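PDB 3IM8: malonyl acyl carrier protein transacylase from Streptococcus pneumoniae, which probably transfers the malonyl group from malonyl-CoA to holo acyl carrier protein, supplying malonyl-ACP for fatty acid synthesis. Local coordinates for residues Ile33-Ala36 / Ser37-Leu40; Asp43-Tyr46 / Leu47-Thr50; Glu256-Gly259 / Val260-Ala264; Gly275-Leu278 / Ser279-Lys283. All blocks are in the same frame, centred on the assembly; numbering follows the deposited sequence.

Contact 1: residues Ile33-Ala36 / Ser37-Leu40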
loop_
_atom_site.group_PDB
_atom_site.type_symbol
_atom_site.label_atom_id
_atom_site.label_comp_id
_atom_site.label_asym_id
_atom_site.label_seq_id
_atom_site.Cartn_x
_atom_site.Cartn_y
_atom_site.Cartn_z
ATOM N N ILE A 33 -11.430 10.451 -11.687
ATOM C CA ILE A 33 -10.380 11.439 -11.364
ATOM C C ILE A 33 -10.983 12.825 -11.099
ATOM O O ILE A 33 -10.553 13.488 -10.171
ATOM C CB ILE A 33 -9.233 11.509 -12.480
ATOM C CG1 ILE A 33 -8.532 10.157 -12.643
ATOM C CG2 ILE A 33 -8.152 12.552 -12.155
ATOM C CD1 ILE A 33 -7.921 9.606 -11.353
ATOM N N ASP A 34 -11.929 13.275 -11.941
ATOM C CA ASP A 34 -12.575 14.603 -11.750
ATOM C C ASP A 34 -13.397 14.655 -10.447
ATOM O O ASP A 34 -13.361 15.647 -9.730
ATOM C CB ASP A 34 -13.416 15.056 -12.964
ATOM C CG ASP A 34 -12.594 15.131 -14.295
ATOM O OD1 ASP A 34 -11.346 14.883 -14.315
ATOM O OD2 ASP A 34 -13.213 15.458 -15.340
ATOM N N ARG A 35 -14.056 13.562 -10.091
ATOM C CA ARG A 35 -14.631 13.436 -8.743
ATOM C C ARG A 35 -13.600 13.625 -7.608
ATOM O O ARG A 35 -13.902 14.239 -6.600
ATOM C CB ARG A 35 -15.313 12.083 -8.594
ATOM C CG ARG A 35 -16.647 12.215 -8.081
ATOM C CD ARG A 35 -17.577 12.760 -9.171
ATOM N NE ARG A 35 -18.754 13.403 -8.594
ATOM C CZ ARG A 35 -19.993 13.357 -9.094
ATOM N NH1 ARG A 35 -20.963 13.977 -8.442
ATOM N NH2 ARG A 35 -20.285 12.687 -10.222
ATOM N N ALA A 36 -12.376 13.100 -7.765
ATOM C CA ALA A 36 -11.401 13.254 -6.702
ATOM C C ALA A 36 -10.956 14.710 -6.707
ATOM O O ALA A 36 -10.713 15.287 -5.664
ATOM C CB ALA A 36 -10.224 12.311 -6.910
ATOM N N SER A 37 -10.868 15.303 -7.896
ATOM C CA SER A 37 -10.434 16.701 -8.012
ATOM C C SER A 37 -11.389 17.594 -7.268
ATOM O O SER A 37 -10.929 18.382 -6.472
ATOM C CB SER A 37 -10.278 17.150 -9.455
ATOM O OG SER A 37 -9.156 16.513 -10.052
ATOM N N GLN A 38 -12.705 17.435 -7.488
ATOM C CA GLN A 38 -13.719 18.130 -6.670
ATOM C C GLN A 38 -13.536 17.962 -5.168
ATOM O O GLN A 38 -13.548 18.944 -4.439
ATOM C CB GLN A 38 -15.154 17.750 -7.035
ATOM C CG GLN A 38 -16.128 18.863 -6.695
ATOM C CD GLN A 38 -17.406 18.814 -7.533
ATOM O OE1 GLN A 38 -18.200 19.783 -7.560
ATOM N NE2 GLN A 38 -17.614 17.680 -8.223
ATOM N N VAL A 39 -13.372 16.733 -4.683
ATOM C CA VAL A 39 -13.237 16.548 -3.230
ATOM C C VAL A 39 -12.015 17.315 -2.698
ATOM O O VAL A 39 -12.056 17.942 -1.636
ATOM C CB VAL A 39 -13.188 15.041 -2.844
ATOM C CG1 VAL A 39 -12.698 14.849 -1.373
ATOM C CG2 VAL A 39 -14.517 14.390 -3.077
ATOM N N LEU A 40 -10.929 17.248 -3.445
ATOM C CA LEU A 40 -9.654 17.850 -3.044
ATOM C C LEU A 40 -9.584 19.387 -3.098
ATOM O O LEU A 40 -8.851 19.978 -2.358
ATOM C CB LEU A 40 -8.553 17.266 -3.936
ATOM C CG LEU A 40 -8.475 15.754 -3.735
ATOM C CD1 LEU A 40 -7.669 15.087 -4.856
ATOM C CD2 LEU A 40 -7.851 15.458 -2.396
HETATM O O HOH W 1 -9.236 16.116 -12.580
#
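Ser37 sits one turn beyond Ile33 in the helix 27-40, and its backbone N donates to Ile33 O at 2.9 Å. Its hydroxyl is turned back along the helix beside its own backbone N (chi1 -70°), which brings Ser37 OG within 3.3 Å of Ile33 O; this is a weak contact at best, and not settled, since the one hydroxyl proton could go to another acceptor. A water lies 2.6 Å from Ser37 OG and donates to Asp34 OD1 at 3.0 Å, bridging two side chains three residues apart. OG also accepts from the backbone N of Leu44 at the start of the following helix.

Gln38 continues the helical pattern with a nearly straight bond from its N to Asp34 O (2.9 Å, 173°). Its extended side chain runs out on the exposed face, where NE2 comes to 4.4 Å from NE of Arg35, obliquely to the guanidinium and without a bond; the guanidinium pairs instead with Glu31. Val39 N donates to Arg35 O, and its CG2 rests near the same carbonyl, while the side chain faces helix 105-122. Leu40 N closes the last turn on Ala36 O, and the leucine CD1 lies 4.3 Å from Ala36 CB on the side that packs against helix 58-78.

The contact is thus an amphipathic helical turn: small and branched carbons line the inward face, and charged or amide groups the outward one. Asp34, in a salt bridge with Lys30, hydrogen-bonded to Tyr23 OH and tied by water to Ser37, probably keeps its negative charge, and the serine hydroxyl links this helix to the next.

Contact 2: residues Asp43-Tyr46 / Leu47-Thr50; sequences DLRY and LIDT
Arg45 grips Asp49 side-on, one turn along the helix 44-50, with two nitrogens to two oxygens. Arg45 NE donates to Asp49 OD2 at 2.9 Å, and Arg45 NH2 to Asp49 OD1 at 2.7 Å. Both oxygens lie close to the guanidinium plane and are met on their syn sides, the nitrogens approaching from about 30° out of the carboxylate plane; the two flat groups are turned 26° apart. With CG anti to the backbone N (chi1 171°), the arginine chain then bends at chi2 and chi3 and carries the guanidinium forward along the helix to Asp49. Ile48 CG2 lies obliquely beside the same group, 3.4 Å from Arg45 NH2.

On another side of the helix Thr50 lies over one face of the Tyr46 ring, its CB 4.0 Å from the ring centroid in a CH-pi contact offset toward the rim. Leu44 CG and Ile48 CD1 meet 3.6 Å apart, on the face buried against helix 58-78.

The backbone turn that carries these side chains starts at Asp43, the N-cap: its OD1 accepts from Tyr46 N at 2.9 Å, the donor coming from above the carboxylate plane. Leu47 N to Asp43 O and Ile48 N to Leu44 O begin the helical bonding. Further out, Arg20 makes a second salt bridge to Asp49 OD2, and Met18 O accepts from Arg45 NH2.

With two arginines converging on it, the Asp49 carboxylate is probably held ionised. The paired bonds, together with Met18 O, restrict rotation of the Arg45 guanidinium and tie this short helix to the chain around Met18 and Arg20.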
loop_
_atom_site.group_PDB
_atom_site.type_symbol
_atom_site.label_atom_id
_atom_site.label_comp_id
_atom_site.label_asym_id
_atom_site.label_seq_id
_atom_site.Cartn_x
_atom_site.Cartn_y
_atom_site.Cartn_z
ATOM N N ASP A 43 -6.954 20.564 -9.085
ATOM C CA ASP A 43 -6.978 19.743 -10.269
ATOM C C ASP A 43 -5.974 18.614 -10.058
ATOM O O ASP A 43 -4.790 18.849 -10.259
ATOM C CB ASP A 43 -6.572 20.617 -11.495
ATOM C CG ASP A 43 -6.657 19.857 -12.845
ATOM O OD1 ASP A 43 -6.715 18.617 -12.909
ATOM O OD2 ASP A 43 -6.624 20.545 -13.867
ATOM N N LEU A 44 -6.441 17.414 -9.651
ATOM C CA LEU A 44 -5.547 16.250 -9.492
ATOM C C LEU A 44 -4.967 15.722 -10.817
ATOM O O LEU A 44 -3.847 15.164 -10.866
ATOM C CB LEU A 44 -6.238 15.110 -8.723
ATOM C CG LEU A 44 -5.475 13.791 -8.444
ATOM C CD1 LEU A 44 -4.260 13.994 -7.560
ATOM C CD2 LEU A 44 -6.447 12.745 -7.810
ATOM N N ARG A 45 -5.718 15.873 -11.897
ATOM C CA ARG A 45 -5.260 15.360 -13.183
ATOM C C ARG A 45 -4.000 16.172 -13.631
ATOM O O ARG A 45 -2.973 15.606 -14.081
ATOM C CB ARG A 45 -6.406 15.489 -14.203
ATOM C CG ARG A 45 -6.047 15.210 -15.668
ATOM C CD ARG A 45 -5.955 13.689 -15.888
ATOM N NE ARG A 45 -4.590 13.127 -15.718
ATOM C CZ ARG A 45 -4.327 11.916 -15.259
ATOM N NH1 ARG A 45 -5.321 11.109 -14.891
ATOM N NH2 ARG A 45 -3.064 11.517 -15.151
ATOM N N TYR A 46 -4.113 17.501 -13.533
ATOM C CA TYR A 46 -2.982 18.395 -13.795
ATOM C C TYR A 46 -1.790 18.097 -12.844
ATOM O O TYR A 46 -0.630 18.004 -13.263
ATOM C CB TYR A 46 -3.433 19.843 -13.637
ATOM C CG TYR A 46 -2.320 20.812 -13.949
ATOM C CD1 TYR A 46 -1.875 20.998 -15.280
ATOM C CD2 TYR A 46 -1.689 21.518 -12.925
ATOM C CE1 TYR A 46 -0.799 21.873 -15.579
ATOM C CE2 TYR A 46 -0.643 22.398 -13.190
ATOM C CZ TYR A 46 -0.190 22.577 -14.512
ATOM O OH TYR A 46 0.850 23.462 -14.735
ATOM N N LEU A 47 -2.074 17.904 -11.553
ATOM C CA LEU A 47 -0.989 17.520 -10.615
ATOM C C LEU A 47 -0.285 16.274 -11.102
ATOM O O LEU A 47 0.953 16.240 -11.220
ATOM C CB LEU A 47 -1.536 17.315 -9.195
ATOM C CG LEU A 47 -0.582 17.046 -8.031
ATOM C CD1 LEU A 47 -1.196 17.465 -6.702
ATOM C CD2 LEU A 47 -0.200 15.605 -7.999
ATOM N N ILE A 48 -1.060 15.239 -11.413
ATOM C CA ILE A 48 -0.458 13.978 -11.818
ATOM C C ILE A 48 0.386 14.118 -13.123
ATOM O O ILE A 48 1.461 13.483 -13.296
ATOM C CB ILE A 48 -1.539 12.805 -11.928
ATOM C CG1 ILE A 48 -2.044 12.389 -10.525
ATOM C CG2 ILE A 48 -0.924 11.581 -12.570
ATOM C CD1 ILE A 48 -3.447 11.677 -10.536
ATOM N N ASP A 49 -0.120 14.921 -14.042
ATOM C CA ASP A 49 0.473 15.087 -15.346
ATOM C C ASP A 49 1.675 16.066 -15.438
ATOM O O ASP A 49 2.449 16.008 -16.430
ATOM C CB ASP A 49 -0.613 15.587 -16.298
ATOM C CG ASP A 49 -1.684 14.567 -16.533
ATOM O OD1 ASP A 49 -1.437 13.375 -16.262
ATOM O OD2 ASP A 49 -2.754 14.947 -17.003
ATOM N N THR A 50 1.789 16.998 -14.474
ATOM C CA THR A 50 2.695 18.141 -14.667
ATOM C C THR A 50 3.507 18.541 -13.424
ATOM O O THR A 50 4.525 19.203 -13.582
ATOM C CB THR A 50 1.933 19.389 -15.168
ATOM O OG1 THR A 50 0.897 18.988 -16.073
ATOM C CG2 THR A 50 2.873 20.389 -15.887
#

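Contact 3: residues Glu256-Gly259 / Val260-Ala264; sequences ESIG and VMQEA
Glu256 O receives Val260 N at 3.1 Å, the first of four successive i to i+4 bonds that run through the helix 254-263, which packs on the parallel sheet of this acyl transferase domain. Ser257 O and Ile258 O accept in turn from the backbone N atoms of Met261 and Gln262. The last of the four, from Glu263 N to Gly259 O, is nearly straight (2.9 Å, 172°). At Ala264 the chain leaves helical geometry, although its N still donates to Val260 O.

The side chains divide the helix into a sheet-facing side and an outer one. Ile258 and Met261 stand on the buried side, where CD1 of the isoleucine is 4.4 Å from SD of the methionine, a loose apolar contact. Both also touch Leu7 of strand 4-8 and Phe269 of strand 268-272, and Met261 further meets Met85 and Ala87 of strand 85-88. On this face the Met261 side chain approaches, without touching, the probable nucleophile elbow that carries Ser90, the predicted active-site serine.

Val260 places CG2 beside its backbone N (chi1 167° for CG1) and so 3.7 Å from Glu256 O, while its side chain also touches Val227. Of the polar groups, Glu256 pairs with Arg253, and Ser257 OG bonds to the carbonyl oxygen of that arginine. Gln262, which also touches Phe269, bonds through NE2 to Asp286 OD2. The first part of its chain stays close in: with CG beside the backbone N (chi1 -55°), Gln262 CG lies 3.1 Å from Ile258 O.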
loop_
_atom_site.group_PDB
_atom_site.type_symbol
_atom_site.label_atom_id
_atom_site.label_comp_id
_atom_site.label_asym_id
_atom_site.label_seq_id
_atom_site.Cartn_x
_atom_site.Cartn_y
_atom_site.Cartn_z
ATOM N N GLU A 256 1.953 -12.998 4.358
ATOM C CA GLU A 256 0.950 -13.700 5.168
ATOM C C GLU A 256 -0.426 -13.453 4.614
ATOM O O GLU A 256 -1.249 -14.368 4.590
ATOM C CB GLU A 256 0.977 -13.201 6.592
ATOM C CG GLU A 256 2.205 -13.658 7.358
ATOM C CD GLU A 256 2.366 -12.848 8.611
ATOM O OE1 GLU A 256 3.459 -12.182 8.756
ATOM O OE2 GLU A 256 1.364 -12.852 9.391
ATOM N N SER A 257 -0.678 -12.213 4.184
ATOM C CA SER A 257 -1.937 -11.872 3.529
ATOM C C SER A 257 -2.163 -12.662 2.217
ATOM O O SER A 257 -3.294 -13.067 1.926
ATOM C CB SER A 257 -2.016 -10.362 3.268
ATOM O OG SER A 257 -1.893 -9.677 4.493
ATOM N N ILE A 258 -1.109 -12.837 1.423
ATOM C CA ILE A 258 -1.195 -13.622 0.180
ATOM C C ILE A 258 -1.489 -15.100 0.508
ATOM O O ILE A 258 -2.224 -15.779 -0.228
ATOM C CB ILE A 258 0.090 -13.535 -0.677
ATOM C CG1 ILE A 258 0.377 -12.112 -1.175
ATOM C CG2 ILE A 258 -0.051 -14.467 -1.914
ATOM C CD1 ILE A 258 -0.690 -11.548 -2.131
ATOM N N GLY A 259 -0.919 -15.593 1.601
ATOM C CA GLY A 259 -1.258 -16.946 2.140
ATOM C C GLY A 259 -2.714 -17.162 2.575
ATOM O O GLY A 259 -3.287 -18.199 2.294
ATOM N N VAL A 260 -3.317 -16.185 3.264
ATOM C CA VAL A 260 -4.752 -16.160 3.495
ATOM C C VAL A 260 -5.578 -16.210 2.186
ATOM O O VAL A 260 -6.594 -16.945 2.115
ATOM C CB VAL A 260 -5.186 -14.922 4.363
ATOM C CG1 VAL A 260 -6.711 -14.709 4.344
ATOM C CG2 VAL A 260 -4.677 -15.068 5.821
ATOM N N MET A 261 -5.194 -15.433 1.165
ATOM C CA MET A 261 -5.918 -15.529 -0.096
ATOM C C MET A 261 -5.738 -16.920 -0.781
ATOM O O MET A 261 -6.692 -17.484 -1.266
ATOM C CB MET A 261 -5.555 -14.374 -1.061
ATOM C CG MET A 261 -5.760 -13.011 -0.464
ATOM S SD MET A 261 -5.032 -11.771 -1.498
ATOM C CE MET A 261 -6.292 -10.548 -1.485
ATOM N N GLN A 262 -4.528 -17.459 -0.823
ATOM C CA GLN A 262 -4.318 -18.830 -1.372
ATOM C C GLN A 262 -5.115 -19.888 -0.606
ATOM O O GLN A 262 -5.779 -20.714 -1.230
ATOM C CB GLN A 262 -2.830 -19.201 -1.453
ATOM C CG GLN A 262 -2.095 -18.161 -2.258
ATOM C CD GLN A 262 -0.748 -18.606 -2.657
ATOM O OE1 GLN A 262 0.172 -18.600 -1.852
ATOM N NE2 GLN A 262 -0.617 -19.021 -3.924
ATOM N N GLU A 263 -5.108 -19.824 0.723
ATOM C CA GLU A 263 -6.045 -20.656 1.513
ATOM C C GLU A 263 -7.526 -20.410 1.202
ATOM O O GLU A 263 -8.308 -21.364 1.249
ATOM C CB GLU A 263 -5.810 -20.527 3.019
ATOM C CG GLU A 263 -4.620 -21.302 3.545
ATOM C CD GLU A 263 -4.843 -22.847 3.566
ATOM O OE1 GLU A 263 -3.950 -23.553 3.043
ATOM O OE2 GLU A 263 -5.891 -23.341 4.074
ATOM N N ALA A 264 -7.936 -19.172 0.870
ATOM C CA ALA A 264 -9.362 -18.941 0.549
ATOM C C ALA A 264 -9.654 -19.465 -0.825
ATOM O O ALA A 264 -10.758 -19.266 -1.361
ATOM C CB ALA A 264 -9.756 -17.458 0.646
#

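Contact 4: residues Gly275-Leu278 / Ser279-Lys283; sequences GKVL and SGFVK
Val277 and Phe281 lie side by side and point the same way from successive turns of the helix 277-285, so that the methyl CG1 of the valine comes 3.6 Å from CZ at the far end of the phenylalanine ring. Leu278 reaches the same ring from another direction, its side chain running across that of Phe281 with CD2 at 3.9 Å from CD1, oblique to the ring. The two aliphatic groups thus touch neighbouring positions of the ring, both meeting CE1. Phe281 is brought there by a first torsion that sets CG beside its backbone N (chi1 -63°), folding the ring back toward the beginning of the helix.

Near its root the ring also covers a carbonyl. Val277 O lies over one face of the Phe281 ring, 3.6 Å from Phe281 CG and offset toward the rim. This oxygen takes a weak bond from Phe281 N at 3.3 Å. Of the flanking bonds, Gly280 N to Lys276 O is as long but nearly straight (172°), and Val282 N to Leu278 O is short at 2.8 Å.

Lys276 holds the N-cap position, but Glu271 serves the first turn from outside it, accepting from Leu278 N through OE2 and bonding Ser279 OG through OE1.

The helix is the crossover of the beta-alpha-beta unit between strands 268-272 and 290-294. Ser279 faces strand 290-294, Leu278 and Val282 pack on Phe254 of helix 254-263 and on Leu7 of strand 4-8, and Phe281 turns to Asn160 and Thr161 of strand 154-161 in the second, mixed sheet.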
loop_
_atom_site.group_PDB
_atom_site.type_symbol
_atom_site.label_atom_id
_atom_site.label_comp_id
_atom_site.label_asym_id
_atom_site.label_seq_id
_atom_site.Cartn_x
_atom_site.Cartn_y
_atom_site.Cartn_z
ATOM N N GLY A 275 2.182 0.856 -11.385
ATOM C CA GLY A 275 3.314 0.004 -11.019
ATOM C C GLY A 275 3.017 -1.496 -10.973
ATOM O O GLY A 275 1.863 -1.906 -11.111
ATOM N N LYS A 276 4.083 -2.275 -10.784
ATOM C CA LYS A 276 4.045 -3.716 -10.667
ATOM C C LYS A 276 4.829 -4.236 -9.417
ATOM O O LYS A 276 5.423 -5.324 -9.413
ATOM C CB LYS A 276 4.499 -4.361 -12.003
ATOM C CG LYS A 276 5.971 -4.267 -12.379
ATOM C CD LYS A 276 6.242 -5.088 -13.655
ATOM C CE LYS A 276 6.979 -4.235 -14.745
ATOM N NZ LYS A 276 8.446 -4.421 -14.648
ATOM N N VAL A 277 4.771 -3.476 -8.325
ATOM C CA VAL A 277 5.522 -3.844 -7.103
ATOM C C VAL A 277 4.951 -5.129 -6.423
ATOM O O VAL A 277 5.704 -6.009 -6.052
ATOM C CB VAL A 277 5.602 -2.682 -6.060
ATOM C CG1 VAL A 277 6.324 -3.171 -4.762
ATOM C CG2 VAL A 277 6.289 -1.406 -6.654
ATOM N N LEU A 278 3.632 -5.203 -6.234
ATOM C CA LEU A 278 3.037 -6.375 -5.597
ATOM C C LEU A 278 3.218 -7.638 -6.423
ATOM O O LEU A 278 3.478 -8.737 -5.854
ATOM C CB LEU A 278 1.561 -6.137 -5.235
ATOM C CG LEU A 278 1.376 -4.853 -4.420
ATOM C CD1 LEU A 278 -0.116 -4.573 -3.981
ATOM C CD2 LEU A 278 2.309 -4.791 -3.151
ATOM N N SER A 279 3.063 -7.508 -7.743
ATOM C CA SER A 279 3.360 -8.635 -8.653
ATOM C C SER A 279 4.748 -9.234 -8.445
ATOM O O SER A 279 4.868 -10.438 -8.332
ATOM C CB SER A 279 3.206 -8.230 -10.121
ATOM O OG SER A 279 1.914 -7.722 -10.335
ATOM N N GLY A 280 5.783 -8.396 -8.398
ATOM C CA GLY A 280 7.143 -8.839 -8.018
ATOM C C GLY A 280 7.240 -9.658 -6.720
ATOM O O GLY A 280 7.986 -10.624 -6.663
ATOM N N PHE A 281 6.510 -9.239 -5.678
ATOM C CA PHE A 281 6.392 -9.938 -4.399
ATOM C C PHE A 281 5.664 -11.284 -4.550
ATOM O O PHE A 281 6.155 -12.283 -4.091
ATOM C CB PHE A 281 5.641 -9.085 -3.339
ATOM C CG PHE A 281 6.331 -7.771 -2.940
ATOM C CD1 PHE A 281 5.592 -6.763 -2.367
ATOM C CD2 PHE A 281 7.698 -7.569 -3.098
ATOM C CE1 PHE A 281 6.176 -5.575 -1.977
ATOM C CE2 PHE A 281 8.298 -6.379 -2.671
ATOM C CZ PHE A 281 7.519 -5.377 -2.141
ATOM N N VAL A 282 4.492 -11.313 -5.182
ATOM C CA VAL A 282 3.706 -12.586 -5.314
ATOM C C VAL A 282 4.429 -13.676 -6.191
ATOM O O VAL A 282 4.178 -14.899 -6.047
ATOM C CB VAL A 282 2.261 -12.273 -5.860
ATOM C CG1 VAL A 282 1.493 -13.571 -6.215
ATOM C CG2 VAL A 282 1.451 -11.365 -4.836
ATOM N N LYS A 283 5.285 -13.227 -7.104
ATOM C CA LYS A 283 6.078 -14.104 -7.959
ATOM C C LYS A 283 7.129 -14.839 -7.116
ATOM O O LYS A 283 7.459 -15.975 -7.395
ATOM C CB LYS A 283 6.820 -13.267 -8.997
ATOM C CG LYS A 283 6.710 -13.699 -10.440
ATOM C CD LYS A 283 7.778 -14.707 -10.843
ATOM C CE LYS A 283 7.746 -14.960 -12.357
ATOM N NZ LYS A 283 8.151 -16.350 -12.641
#

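In the fold
Along the chain the four contacts come in series, all within the acyl transferase domain. Contacts 1 and 2 lie on the consecutive helices 27-40 and 44-50, their centres 11 Å apart, and touch where Ala36 packs on Leu44; both face helix 58-78. Contacts 3 and 4, 15 Å apart centre to centre, belong to helices 254-263 and 277-285, which flank strand 268-272 in sequence and meet where Ile258 CD1 touches Val282 CG2. Contact 3 is about 34 Å from contact 1, centre to centre, across the chain's centre. The later pair thus lies by the parallel sheet near the predicted nucleophile, Leu278 about 9 Å from Ser90 between side chains, whereas the earlier pair is peripheral packing.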